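PDB 3VTI: hydrogenase maturation factor from Thermoanaerobacter tengcongensis, which probably accepts a carbamoyl group from HypF and dehydrates it with ATP to the nitrile needed in [NiFe]-hydrogenase maturation. Local coordinates for residues 98-103 with 177-182; 146-151 with 263-268; 207-212 with 220-225; 228-233 with 275-280; 254-259 with 282-287. One frame throughout, in Å; residues are numbered along the deposited sequence.

In the fold
Following the chain from its N terminus, interaction 1 opens at the end of helix 83-100 and closes at 177-182, tying the N-terminal AIR synthase-like region to the C-terminal one. Before it closes, strand 146-149 has already opened interaction 2, so the two cross. Interaction 3, a short hairpin of helix 204-216 and strand 219-223, falls wholly within the span of interaction 2. Interaction 4 starts at 228-233 and interaction 5 at 254-259; each closes beyond 263-268, so both cross interaction 2 and also each other. Interactions 2 to 5 all reach one mixed sheet, whose strand 146-149 lies between strands 254-257 and 279-285.

Interaction 1 of 5, residues 98-103 with 177-182; sequences KEAGVK and VAPLNG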
# COMPACT_ATOMS: atom_id res chain seq x y z
N LYS C 98 -10.65 14.15 16.78
CA LYS C 98 -11.15 14.88 17.93
C LYS C 98 -11.06 16.40 17.70
O LYS C 98 -12.02 17.11 17.94
CB LYS C 98 -10.38 14.48 19.18
CG LYS C 98 -11.19 14.53 20.46
CD LYS C 98 -10.66 13.52 21.49
CE LYS C 98 -9.68 14.17 22.46
NZ LYS C 98 -10.42 14.87 23.55
N GLU C 99 -9.90 16.87 17.23
CA GLU C 99 -9.69 18.28 16.94
C GLU C 99 -10.59 18.75 15.81
O GLU C 99 -11.18 19.83 15.88
CB GLU C 99 -8.23 18.55 16.56
CG GLU C 99 -7.86 20.04 16.56
CD GLU C 99 -6.67 20.39 15.66
OE1 GLU C 99 -5.71 19.59 15.57
OE2 GLU C 99 -6.70 21.48 15.06
N ALA C 100 -10.72 17.93 14.77
CA ALA C 100 -11.60 18.24 13.65
C ALA C 100 -13.09 18.12 14.00
O ALA C 100 -13.94 18.54 13.22
CB ALA C 100 -11.26 17.38 12.45
N GLY C 101 -13.41 17.57 15.16
CA GLY C 101 -14.81 17.38 15.57
C GLY C 101 -15.50 16.36 14.69
O GLY C 101 -16.69 16.50 14.37
N VAL C 102 -14.75 15.33 14.31
CA VAL C 102 -15.17 14.32 13.35
C VAL C 102 -15.10 12.93 14.02
O VAL C 102 -14.40 12.76 15.03
CB VAL C 102 -14.27 14.42 12.10
CG1 VAL C 102 -13.37 13.18 11.91
CG2 VAL C 102 -15.09 14.70 10.86
N LYS C 103 -15.83 11.96 13.48
CA LYS C 103 -15.80 10.60 14.02
C LYS C 103 -15.56 9.54 12.95
O LYS C 103 -16.18 9.58 11.88
CB LYS C 103 -17.10 10.28 14.74
CG LYS C 103 -17.18 10.86 16.13
CD LYS C 103 -18.59 10.70 16.70
CE LYS C 103 -18.63 11.13 18.16
NZ LYS C 103 -20.04 11.19 18.63
N VAL C 177 0.77 19.77 8.52
CA VAL C 177 -0.44 18.95 8.66
C VAL C 177 -1.39 19.51 9.70
O VAL C 177 -1.03 19.68 10.87
CB VAL C 177 -0.13 17.49 9.06
CG1 VAL C 177 -1.32 16.58 8.77
CG2 VAL C 177 1.08 16.99 8.32
N ALA C 178 -2.61 19.79 9.24
CA ALA C 178 -3.65 20.39 10.07
C ALA C 178 -5.03 20.16 9.46
O ALA C 178 -5.16 20.06 8.23
CB ALA C 178 -3.39 21.88 10.25
N PRO C 179 -6.07 20.04 10.31
CA PRO C 179 -7.45 20.04 9.81
C PRO C 179 -7.94 21.47 9.68
O PRO C 179 -7.80 22.27 10.61
CB PRO C 179 -8.22 19.31 10.92
CG PRO C 179 -7.46 19.64 12.17
CD PRO C 179 -6.01 19.82 11.77
N LEU C 180 -8.49 21.79 8.52
CA LEU C 180 -8.84 23.17 8.19
C LEU C 180 -10.34 23.41 8.17
O LEU C 180 -10.80 24.49 7.80
CB LEU C 180 -8.26 23.57 6.83
CG LEU C 180 -6.74 23.56 6.69
CD1 LEU C 180 -6.39 23.68 5.23
CD2 LEU C 180 -6.08 24.69 7.50
N ASN C 181 -11.10 22.40 8.57
CA ASN C 181 -12.55 22.54 8.56
C ASN C 181 -13.05 23.68 9.45
O ASN C 181 -14.08 24.27 9.15
CB ASN C 181 -13.22 21.22 8.93
CG ASN C 181 -12.86 20.76 10.32
OD1 ASN C 181 -11.70 20.80 10.73
ND2 ASN C 181 -13.86 20.31 11.07
N GLY C 182 -12.31 23.98 10.52
CA GLY C 182 -12.60 25.11 11.40
C GLY C 182 -12.42 26.45 10.70
O GLY C 182 -13.28 27.33 10.79
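E99 begins the contact with P179 from the last turn of helix 83-100, where the N-terminal and C-terminal regions of a PurM-like protein join; the N181 side chain here is about 13 Å from the magnesium ion. The E99 side chain leaves with CG anti to the backbone N (chi1 -167°) and runs on extended, crossing the ring of P179 at about a right angle. The carboxylate lies beside the CG and CD edge of the proline, with E99 OE2 3.5 Å from P179 CG, and the same oxygen is hydrogen-bonded to the hydroxyl of Y274. A100 follows, buried, with a methyl small enough to let the loop come close: A100 CB is 3.9 Å from P179 CB. Its carbonyl, at the C-terminal end of the helix, is bound from across the contact, N181 ND2 standing 2.8 Å from A100 O. That N-H approaches in the carbonyl plane on a lone pair, though the oxygen lies somewhat off the amide plane of N181. With CG lodged between its backbone N and carbonyl carbon (chi1 62°), N181 brings its amide to that carbonyl from the first turn of helix 181-187. G101 then ends the helix in a Schellman motif, its positive phi being a conformation that a residue without CB adopts easily. The proline and asparagine thus divide the work: a rigid apolar ring packs against the helix, while an amide satisfies a helix-end carbonyl.

Interaction 2 of 5, residues 146-151 with 263-268; sequences IVLISG and EKALEI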
# COMPACT_ATOMS: atom_id res chain seq x y z
N ILE C 146 -10.67 37.24 -6.57
CA ILE C 146 -9.38 37.34 -5.89
C ILE C 146 -8.95 35.97 -5.37
O ILE C 146 -9.78 35.18 -4.92
CB ILE C 146 -9.43 38.36 -4.72
CG1 ILE C 146 -9.85 39.76 -5.22
CG2 ILE C 146 -8.12 38.40 -3.94
CD1 ILE C 146 -8.86 40.44 -6.18
N VAL C 147 -7.65 35.69 -5.46
CA VAL C 147 -7.10 34.44 -5.00
C VAL C 147 -6.33 34.68 -3.72
O VAL C 147 -5.47 35.55 -3.66
CB VAL C 147 -6.15 33.84 -6.05
CG1 VAL C 147 -5.80 32.40 -5.69
CG2 VAL C 147 -6.78 33.89 -7.42
N LEU C 148 -6.65 33.88 -2.70
CA LEU C 148 -5.93 33.92 -1.43
C LEU C 148 -5.35 32.54 -1.09
O LEU C 148 -5.84 31.50 -1.56
CB LEU C 148 -6.86 34.37 -0.31
CG LEU C 148 -7.44 35.79 -0.38
CD1 LEU C 148 -8.75 35.81 -1.14
CD2 LEU C 148 -7.63 36.33 1.00
N ILE C 149 -4.29 32.55 -0.29
CA ILE C 149 -3.75 31.34 0.32
C ILE C 149 -3.80 31.50 1.83
O ILE C 149 -3.46 32.58 2.35
CB ILE C 149 -2.29 31.05 -0.14
CG1 ILE C 149 -1.79 29.71 0.42
CG2 ILE C 149 -1.34 32.14 0.31
CD1 ILE C 149 -2.04 28.56 -0.48
N SER C 150 -4.20 30.45 2.54
CA SER C 150 -4.37 30.50 4.00
C SER C 150 -3.08 30.61 4.83
O SER C 150 -3.14 30.90 6.02
CB SER C 150 -5.17 29.28 4.49
OG SER C 150 -4.53 28.07 4.14
N GLY C 151 -1.93 30.36 4.20
CA GLY C 151 -0.64 30.43 4.89
C GLY C 151 0.55 30.09 4.01
O GLY C 151 0.44 30.06 2.78
N GLU C 263 -11.12 41.27 1.29
CA GLU C 263 -10.61 41.85 2.54
C GLU C 263 -11.20 41.12 3.76
O GLU C 263 -10.48 40.85 4.73
CB GLU C 263 -10.88 43.37 2.61
CG GLU C 263 -10.06 44.24 1.62
CD GLU C 263 -8.55 43.88 1.57
OE1 GLU C 263 -7.95 43.61 2.64
OE2 GLU C 263 -7.96 43.88 0.46
N LYS C 264 -12.49 40.80 3.69
CA LYS C 264 -13.17 40.09 4.77
C LYS C 264 -12.66 38.68 4.90
O LYS C 264 -12.52 38.17 6.01
CB LYS C 264 -14.68 40.09 4.55
CG LYS C 264 -15.34 41.44 4.84
CD LYS C 264 -16.81 41.47 4.39
CE LYS C 264 -17.26 42.88 3.98
NZ LYS C 264 -17.13 43.86 5.10
N ALA C 265 -12.37 38.04 3.77
CA ALA C 265 -11.86 36.67 3.75
C ALA C 265 -10.47 36.57 4.36
O ALA C 265 -10.15 35.59 5.04
CB ALA C 265 -11.86 36.12 2.34
N LEU C 266 -9.65 37.58 4.12
CA LEU C 266 -8.30 37.65 4.69
C LEU C 266 -8.37 37.82 6.20
O LEU C 266 -7.67 37.15 6.95
CB LEU C 266 -7.52 38.80 4.07
CG LEU C 266 -6.05 38.88 4.51
CD1 LEU C 266 -5.28 37.67 3.99
CD2 LEU C 266 -5.43 40.18 4.02
N GLU C 267 -9.25 38.67 6.65
CA GLU C 267 -9.34 38.92 8.06
C GLU C 267 -9.97 37.76 8.80
O GLU C 267 -9.61 37.49 9.91
CB GLU C 267 -9.99 40.27 8.35
CG GLU C 267 -11.48 40.28 8.42
CD GLU C 267 -11.99 40.26 9.84
OE1 GLU C 267 -11.42 40.99 10.66
OE2 GLU C 267 -12.95 39.52 10.14
N ILE C 268 -10.87 37.05 8.15
CA ILE C 268 -11.44 35.84 8.72
C ILE C 268 -10.35 34.79 8.93
O ILE C 268 -10.33 34.12 9.96
CB ILE C 268 -12.59 35.27 7.84
CG1 ILE C 268 -13.88 36.06 8.07
CG2 ILE C 268 -12.82 33.77 8.12
CD1 ILE C 268 -14.92 35.88 6.97
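L148 and L266 meet where helix 262-270 packs on one face of the mixed sheet, in the layered alpha/beta architecture of the PurM-like C-terminal domain. The two leucines cross obliquely. L148 rises toward the helix from strand 146-149, inside the sheet, while L266 leaves the helix along its flank, so that the end of the strand leucine abuts the base of the helical one. L148 has CG beside its own backbone N (chi1 -63°), which directs CG to the helix, and its second torsion (chi2 89°) turns the CD2 branch onto it; this methyl does all the close touching. L266 takes the other course, with CG anti to its backbone N (chi1 -174°), and brings CD1 along the same methyl, 4.0 Å from L148 CD2. A265, one residue earlier, faces the strand with only a methyl, and A265 CB stays 4.4 Å from L148 CD2. A small residue here lets the backbone of the helix draw near the sheet, whereas the leucines pack beside it. The side-chain contacts are apolar, and no hydrogen bond joins the segments. Around them, L148 also packs on V257, I280 and M269, residues of the neighbouring strands and of the next helical turn, so it sits in a continuous hydrophobic layer. Alternation along the strand sends I149 the other way. The methyl L148 CD2 finally reaches the helix backbone itself, 3.9 Å from L266 N.

Interaction 3 of 5, residues 207-212 with 220-225; sequences EVLYEI and IKIYEE
L209 fits like a two-pronged fork over the strand that follows its helix. Its branches part over two isoleucines on the same face of that strand: L209 CD2 rests on I220, 3.9 Å from I220 CD1, and L209 CD1 reaches I222, 3.9 Å from I222 CG2. The residues alternate as a strand demands, I220 and I222 facing the helix while K221 between them turns its back. I220 in turn is a bump for the helix. Its straight side chain, with CG1 beside the backbone N (chi1 -58°), pushes the CD1 methyl into the hollow between L209 and I212, which stand three residues apart on the helical surface. There I220 CD1 is 3.7 Å from I212 CG2 and 3.8 Å from the backbone L209 O, so the hollow has side chains for walls and the helix backbone for part of its floor. I220 crosses both L209 and I212 at about a right angle and meets them end first, through its CD1 methyl. In I222 the longer branch lies between N and carbonyl carbon (chi1 64°), which turns CG2 to L209 CD1, and the extended second torsion (chi2 174°) carries CD1 beside it. Aliphatic residues suit this buried layer, and branching gives L209 two methyls, one for each isoleucine. V147 of strand 146-149 continues the layer, packing on both L209 and I220. Segments 207-212 and 220-223 run roughly antiparallel, their axes 9.7 Å apart at closest: helix 204-216 and strand 219-223 form an alpha-beta hairpin that lays a helix on the sheet of a PurM-like domain.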
# COMPACT_ATOMS: atom_id res chain seq x y z
N GLU C 207 -0.39 23.56 -9.29
CA GLU C 207 -1.32 22.58 -9.84
C GLU C 207 -2.77 22.97 -9.58
O GLU C 207 -3.60 22.88 -10.49
CB GLU C 207 -0.99 21.19 -9.28
CG GLU C 207 -1.82 20.05 -9.85
CD GLU C 207 -1.62 19.82 -11.33
OE1 GLU C 207 -0.47 19.95 -11.84
OE2 GLU C 207 -2.62 19.49 -12.01
N VAL C 208 -3.07 23.42 -8.36
CA VAL C 208 -4.37 23.96 -8.03
C VAL C 208 -4.80 25.08 -9.00
O VAL C 208 -5.91 25.04 -9.54
CB VAL C 208 -4.41 24.48 -6.56
CG1 VAL C 208 -5.65 25.37 -6.30
CG2 VAL C 208 -4.36 23.32 -5.57
N LEU C 209 -3.93 26.07 -9.22
CA LEU C 209 -4.26 27.20 -10.07
C LEU C 209 -4.61 26.73 -11.48
O LEU C 209 -5.56 27.22 -12.08
CB LEU C 209 -3.13 28.24 -10.10
CG LEU C 209 -2.66 28.89 -8.78
CD1 LEU C 209 -1.47 29.81 -9.01
CD2 LEU C 209 -3.78 29.64 -8.05
N TYR C 210 -3.84 25.77 -11.99
CA TYR C 210 -4.08 25.17 -13.30
C TYR C 210 -5.40 24.41 -13.34
O TYR C 210 -6.09 24.42 -14.36
CB TYR C 210 -2.94 24.23 -13.70
CG TYR C 210 -1.84 24.92 -14.48
CD1 TYR C 210 -1.95 25.11 -15.86
CD2 TYR C 210 -0.71 25.40 -13.84
CE1 TYR C 210 -0.95 25.74 -16.59
CE2 TYR C 210 0.31 26.04 -14.56
CZ TYR C 210 0.18 26.21 -15.93
OH TYR C 210 1.18 26.85 -16.63
N GLU C 211 -5.74 23.76 -12.23
CA GLU C 211 -7.00 23.04 -12.12
C GLU C 211 -8.17 24.02 -12.10
O GLU C 211 -9.21 23.75 -12.70
CB GLU C 211 -7.02 22.15 -10.89
CG GLU C 211 -6.22 20.86 -11.05
CD GLU C 211 -5.76 20.24 -9.73
OE1 GLU C 211 -5.89 20.89 -8.66
OE2 GLU C 211 -5.26 19.09 -9.76
N ILE C 212 -7.98 25.15 -11.42
CA ILE C 212 -8.98 26.21 -11.40
C ILE C 212 -9.14 26.78 -12.80
O ILE C 212 -10.27 26.96 -13.28
CB ILE C 212 -8.64 27.34 -10.40
CG1 ILE C 212 -8.62 26.83 -8.96
CG2 ILE C 212 -9.64 28.48 -10.55
CD1 ILE C 212 -7.92 27.77 -7.98
N ILE C 220 -5.21 32.87 -14.19
CA ILE C 220 -4.89 33.35 -12.84
C ILE C 220 -3.52 34.03 -12.80
O ILE C 220 -2.52 33.47 -13.28
CB ILE C 220 -4.97 32.23 -11.76
CG1 ILE C 220 -6.37 31.61 -11.73
CG2 ILE C 220 -4.65 32.81 -10.38
CD1 ILE C 220 -6.59 30.59 -10.64
N LYS C 221 -3.51 35.21 -12.23
CA LYS C 221 -2.30 35.93 -12.03
C LYS C 221 -1.95 36.04 -10.58
O LYS C 221 -2.72 36.51 -9.79
CB LYS C 221 -2.40 37.32 -12.63
CG LYS C 221 -1.13 38.10 -12.56
CD LYS C 221 -1.12 39.20 -13.58
CE LYS C 221 -0.73 38.71 -14.94
NZ LYS C 221 0.56 39.27 -15.37
N ILE C 222 -0.77 35.57 -10.24
CA ILE C 222 -0.26 35.72 -8.88
C ILE C 222 0.97 36.65 -8.78
O ILE C 222 1.61 36.98 -9.79
CB ILE C 222 0.00 34.36 -8.18
CG1 ILE C 222 1.10 33.57 -8.91
CG2 ILE C 222 -1.30 33.57 -8.07
CD1 ILE C 222 1.51 32.28 -8.20
N TYR C 223 1.27 37.07 -7.56
CA TYR C 223 2.32 38.06 -7.32
C TYR C 223 3.41 37.49 -6.42
O TYR C 223 3.16 37.11 -5.28
CB TYR C 223 1.71 39.36 -6.77
CG TYR C 223 0.79 40.03 -7.77
CD1 TYR C 223 1.28 40.98 -8.67
CD2 TYR C 223 -0.55 39.66 -7.87
CE1 TYR C 223 0.43 41.57 -9.62
CE2 TYR C 223 -1.40 40.24 -8.81
CZ TYR C 223 -0.90 41.19 -9.68
OH TYR C 223 -1.73 41.76 -10.62
N GLU C 224 4.62 37.44 -6.98
CA GLU C 224 5.79 36.92 -6.28
C GLU C 224 5.97 37.48 -4.87
O GLU C 224 6.07 36.72 -3.91
CB GLU C 224 7.05 37.17 -7.11
CG GLU C 224 8.33 36.61 -6.51
CD GLU C 224 9.53 36.83 -7.41
OE1 GLU C 224 9.81 38.01 -7.76
OE2 GLU C 224 10.19 35.83 -7.77
N GLU C 225 6.00 38.81 -4.76
CA GLU C 225 6.17 39.52 -3.49
C GLU C 225 5.10 39.23 -2.44
O GLU C 225 5.32 39.45 -1.25
CB GLU C 225 6.26 41.04 -3.71
CG GLU C 225 5.21 41.61 -4.67
CD GLU C 225 5.59 41.40 -6.14
OE1 GLU C 225 6.66 41.91 -6.54
OE2 GLU C 225 4.84 40.73 -6.89

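Interaction 4 of 5, residues 228-233 with 275-280; sequences PVKESV and GKDAEI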
# COMPACT_ATOMS: atom_id res chain seq x y z
N PRO C 228 3.45 33.89 0.60
CA PRO C 228 3.99 33.58 1.92
C PRO C 228 4.80 32.29 1.93
O PRO C 228 4.36 31.26 1.41
CB PRO C 228 2.73 33.43 2.79
CG PRO C 228 1.67 33.02 1.86
CD PRO C 228 2.01 33.60 0.50
N VAL C 229 5.98 32.36 2.53
CA VAL C 229 6.88 31.22 2.54
C VAL C 229 7.89 31.39 3.67
O VAL C 229 8.53 32.46 3.77
CB VAL C 229 7.59 31.04 1.15
CG1 VAL C 229 8.27 32.34 0.69
CG2 VAL C 229 8.56 29.86 1.17
N LYS C 230 8.02 30.37 4.51
CA LYS C 230 9.00 30.39 5.60
C LYS C 230 10.39 30.45 5.00
O LYS C 230 10.67 29.80 4.00
CB LYS C 230 8.87 29.16 6.50
CG LYS C 230 7.55 29.09 7.27
CD LYS C 230 7.50 27.91 8.22
CE LYS C 230 6.06 27.53 8.56
NZ LYS C 230 5.37 28.48 9.46
N GLU C 231 11.25 31.26 5.61
CA GLU C 231 12.63 31.42 5.17
C GLU C 231 13.36 30.09 5.02
O GLU C 231 14.16 29.92 4.10
CB GLU C 231 13.40 32.34 6.14
CG GLU C 231 12.96 33.79 6.10
CD GLU C 231 13.34 34.50 4.81
OE1 GLU C 231 14.49 34.33 4.35
OE2 GLU C 231 12.49 35.23 4.26
N SER C 232 13.07 29.15 5.91
CA SER C 232 13.67 27.83 5.85
C SER C 232 13.32 27.12 4.54
O SER C 232 14.17 26.50 3.91
CB SER C 232 13.26 26.99 7.06
OG SER C 232 11.86 26.82 7.10
N VAL C 233 12.06 27.24 4.13
CA VAL C 233 11.61 26.65 2.87
C VAL C 233 12.20 27.41 1.67
O VAL C 233 12.64 26.80 0.69
CB VAL C 233 10.07 26.59 2.80
CG1 VAL C 233 9.61 26.04 1.45
CG2 VAL C 233 9.52 25.74 3.94
N GLY C 275 -4.51 30.36 10.10
CA GLY C 275 -4.61 31.37 9.05
C GLY C 275 -3.81 32.65 9.28
O GLY C 275 -4.05 33.65 8.61
N LYS C 276 -2.86 32.62 10.21
CA LYS C 276 -2.10 33.82 10.58
C LYS C 276 -1.22 34.38 9.46
O LYS C 276 -0.95 35.58 9.42
CB LYS C 276 -1.25 33.57 11.83
CG LYS C 276 -2.03 33.24 13.10
CD LYS C 276 -2.78 34.44 13.66
CE LYS C 276 -3.52 34.08 14.96
NZ LYS C 276 -4.65 35.02 15.24
N ASP C 277 -0.77 33.51 8.56
CA ASP C 277 0.16 33.91 7.51
C ASP C 277 -0.53 34.05 6.18
O ASP C 277 0.12 34.09 5.14
CB ASP C 277 1.31 32.90 7.38
CG ASP C 277 2.07 32.71 8.68
OD1 ASP C 277 2.43 33.72 9.31
OD2 ASP C 277 2.32 31.54 9.06
N ALA C 278 -1.87 34.14 6.21
CA ALA C 278 -2.67 34.27 5.00
C ALA C 278 -2.33 35.53 4.21
O ALA C 278 -2.00 36.57 4.79
CB ALA C 278 -4.14 34.24 5.32
N GLU C 279 -2.40 35.41 2.89
CA GLU C 279 -2.20 36.54 1.98
C GLU C 279 -3.13 36.47 0.77
O GLU C 279 -3.44 35.39 0.26
CB GLU C 279 -0.74 36.59 1.49
CG GLU C 279 0.34 36.69 2.57
CD GLU C 279 0.55 38.11 3.13
OE1 GLU C 279 1.57 38.30 3.84
OE2 GLU C 279 -0.28 39.02 2.87
N ILE C 280 -3.57 37.65 0.32
CA ILE C 280 -4.08 37.86 -1.02
C ILE C 280 -2.87 37.66 -1.94
O ILE C 280 -1.86 38.35 -1.79
CB ILE C 280 -4.63 39.30 -1.18
CG1 ILE C 280 -5.84 39.52 -0.25
CG2 ILE C 280 -4.95 39.63 -2.64
CD1 ILE C 280 -6.39 40.93 -0.25
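P228, in the loop between strand 219-223 and helix 231-240, packs on D277 and E279 at the type I beta turn G275-A278 and the strand that this turn leads into. The proline ring lays its CB against the backbone of the turn, P228 CB standing 3.6 Å from D277 O. E279 CG lies over one face of the ring, 4.0 Å from P228 CG. Ring and side chain slide past each other in opposite directions, so the contact is made by methylenes rather than by the glutamate carboxylate. E279 allows this because its chain sets off with CG beside the backbone N (chi1 -57°), which puts CG over the ring, and a bend at the next bond (chi2 -80°) turns the carboxylate away from it. A proline serves well in such a spot: its stiff, compact ring offers CB and CG to D277 O, and CB, CG and CD to E279, without a flexible side chain to be ordered. Within the turn, A278 N bonds back to G275 O, and both K276 O and A278 O are held by K270 NZ from the end of helix 262-270. E279 then enters the mixed sheet of the PurM-like C-terminal domain, where its backbone pairs with I149 of strand 146-149; P228 touches I149 as well, so loop and sheet are joined through the same residues. Farther out, K230 is at the N-cap position of helix 231-240, and its long chain ends near D277. K230 NZ remains 4.3 Å from D277 OD2, too far for a salt bridge, where at most a weak attraction is likely at this surface.

Interaction 5 of 5, residues 254-259 with 282-287; sequences VVVVER and GEVNDS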
# COMPACT_ATOMS: atom_id res chain seq x y z
N VAL C 254 -6.22 27.10 -0.77
CA VAL C 254 -6.33 28.16 -1.77
C VAL C 254 -7.79 28.57 -1.88
O VAL C 254 -8.67 27.73 -2.06
CB VAL C 254 -5.84 27.68 -3.14
CG1 VAL C 254 -6.15 28.72 -4.25
CG2 VAL C 254 -4.35 27.36 -3.09
N VAL C 255 -8.03 29.86 -1.79
CA VAL C 255 -9.39 30.38 -1.81
C VAL C 255 -9.61 31.38 -2.92
O VAL C 255 -8.84 32.31 -3.09
CB VAL C 255 -9.72 31.13 -0.51
CG1 VAL C 255 -11.21 31.33 -0.36
CG2 VAL C 255 -9.13 30.42 0.70
N VAL C 256 -10.68 31.20 -3.66
CA VAL C 256 -11.12 32.19 -4.63
C VAL C 256 -12.41 32.84 -4.12
O VAL C 256 -13.32 32.13 -3.69
CB VAL C 256 -11.32 31.57 -6.04
CG1 VAL C 256 -11.58 32.63 -7.07
CG2 VAL C 256 -10.08 30.78 -6.44
N VAL C 257 -12.48 34.17 -4.16
CA VAL C 257 -13.64 34.92 -3.63
C VAL C 257 -14.09 36.05 -4.55
O VAL C 257 -13.34 36.48 -5.43
CB VAL C 257 -13.35 35.57 -2.24
CG1 VAL C 257 -13.05 34.53 -1.20
CG2 VAL C 257 -12.20 36.56 -2.32
N GLU C 258 -15.30 36.54 -4.33
CA GLU C 258 -15.75 37.77 -4.97
C GLU C 258 -14.88 38.95 -4.55
O GLU C 258 -14.46 39.05 -3.39
CB GLU C 258 -17.22 38.07 -4.65
CG GLU C 258 -18.20 37.25 -5.46
CD GLU C 258 -19.45 38.03 -5.84
OE1 GLU C 258 -19.31 39.09 -6.48
OE2 GLU C 258 -20.57 37.58 -5.50
N ARG C 259 -14.63 39.83 -5.51
CA ARG C 259 -13.74 40.97 -5.34
C ARG C 259 -14.00 41.76 -4.05
O ARG C 259 -13.06 42.09 -3.32
CB ARG C 259 -13.86 41.88 -6.56
CG ARG C 259 -12.60 42.67 -6.86
CD ARG C 259 -12.64 43.27 -8.26
NE ARG C 259 -11.29 43.35 -8.84
CZ ARG C 259 -10.46 44.37 -8.67
NH1 ARG C 259 -10.83 45.42 -7.94
NH2 ARG C 259 -9.26 44.36 -9.24
N GLY C 282 -3.23 36.85 -5.68
CA GLY C 282 -3.48 37.05 -7.10
C GLY C 282 -4.90 37.39 -7.48
O GLY C 282 -5.73 37.75 -6.64
N GLU C 283 -5.17 37.27 -8.79
CA GLU C 283 -6.44 37.66 -9.40
C GLU C 283 -6.75 36.71 -10.56
O GLU C 283 -5.86 36.29 -11.29
CB GLU C 283 -6.37 39.12 -9.90
CG GLU C 283 -7.74 39.73 -10.22
CD GLU C 283 -7.67 41.16 -10.78
OE1 GLU C 283 -7.10 41.36 -11.88
OE2 GLU C 283 -8.23 42.08 -10.14
N VAL C 284 -8.04 36.40 -10.72
CA VAL C 284 -8.53 35.57 -11.82
C VAL C 284 -8.64 36.39 -13.11
O VAL C 284 -9.35 37.40 -13.18
CB VAL C 284 -9.89 34.94 -11.45
CG1 VAL C 284 -10.47 34.18 -12.63
CG2 VAL C 284 -9.74 34.03 -10.25
N ASN C 285 -7.92 35.94 -14.14
CA ASN C 285 -7.79 36.62 -15.42
C ASN C 285 -8.86 36.26 -16.43
O ASN C 285 -9.66 35.35 -16.22
CB ASN C 285 -6.44 36.27 -16.07
CG ASN C 285 -5.28 37.08 -15.51
OD1 ASN C 285 -5.46 37.99 -14.70
ND2 ASN C 285 -4.08 36.74 -15.95
N ASP C 286 -8.84 37.01 -17.53
CA ASP C 286 -9.64 36.75 -18.72
C ASP C 286 -8.87 35.73 -19.56
O ASP C 286 -9.46 34.92 -20.27
CB ASP C 286 -9.80 38.07 -19.50
CG ASP C 286 -11.07 38.11 -20.34
OD1 ASP C 286 -12.06 37.42 -20.01
OD2 ASP C 286 -11.10 38.86 -21.34
N SER C 287 -7.53 35.81 -19.47
CA SER C 287 -6.63 34.94 -20.21
C SER C 287 -6.80 33.54 -19.68
O SER C 287 -7.03 33.35 -18.49
CB SER C 287 -5.19 35.39 -19.99
OG SER C 287 -4.81 35.26 -18.62
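R259 and E283 both start with CG anti to the backbone N (chi1 -151° and -165°); E283 then stays extended beyond CG while the arginine bends at its third torsion, and together these turns bring the charged ends to each other, the two chains crossing at a slant. The edge of the guanidinium offers NH2 in its own plane to the carboxylate, R259 NH2 lying 2.7 Å from E283 OE2 in a salt bridge. The oxygen is met nearly end-on, and with the two flat groups turned 49° apart, the pairing is a single-oxygen grip and not a side-by-side, two-bond one. Long polar chains suit this margin, where R259 is exposed just beyond the end of strand 254-257. Deeper in, the bond gives way to packing: V256 CG1 is 3.9 Å from V284 CG2, the two valines crossing at about a right angle. Beta-branched valines suit strands, and these two meet across the end of the intervening strand, where both also touch D145, just ahead of strand 146-149. That strand separates 254-257 from 279-285 and runs antiparallel to each, so those two are parallel, linked through helix 262-270 as a split beta-alpha-beta crossover.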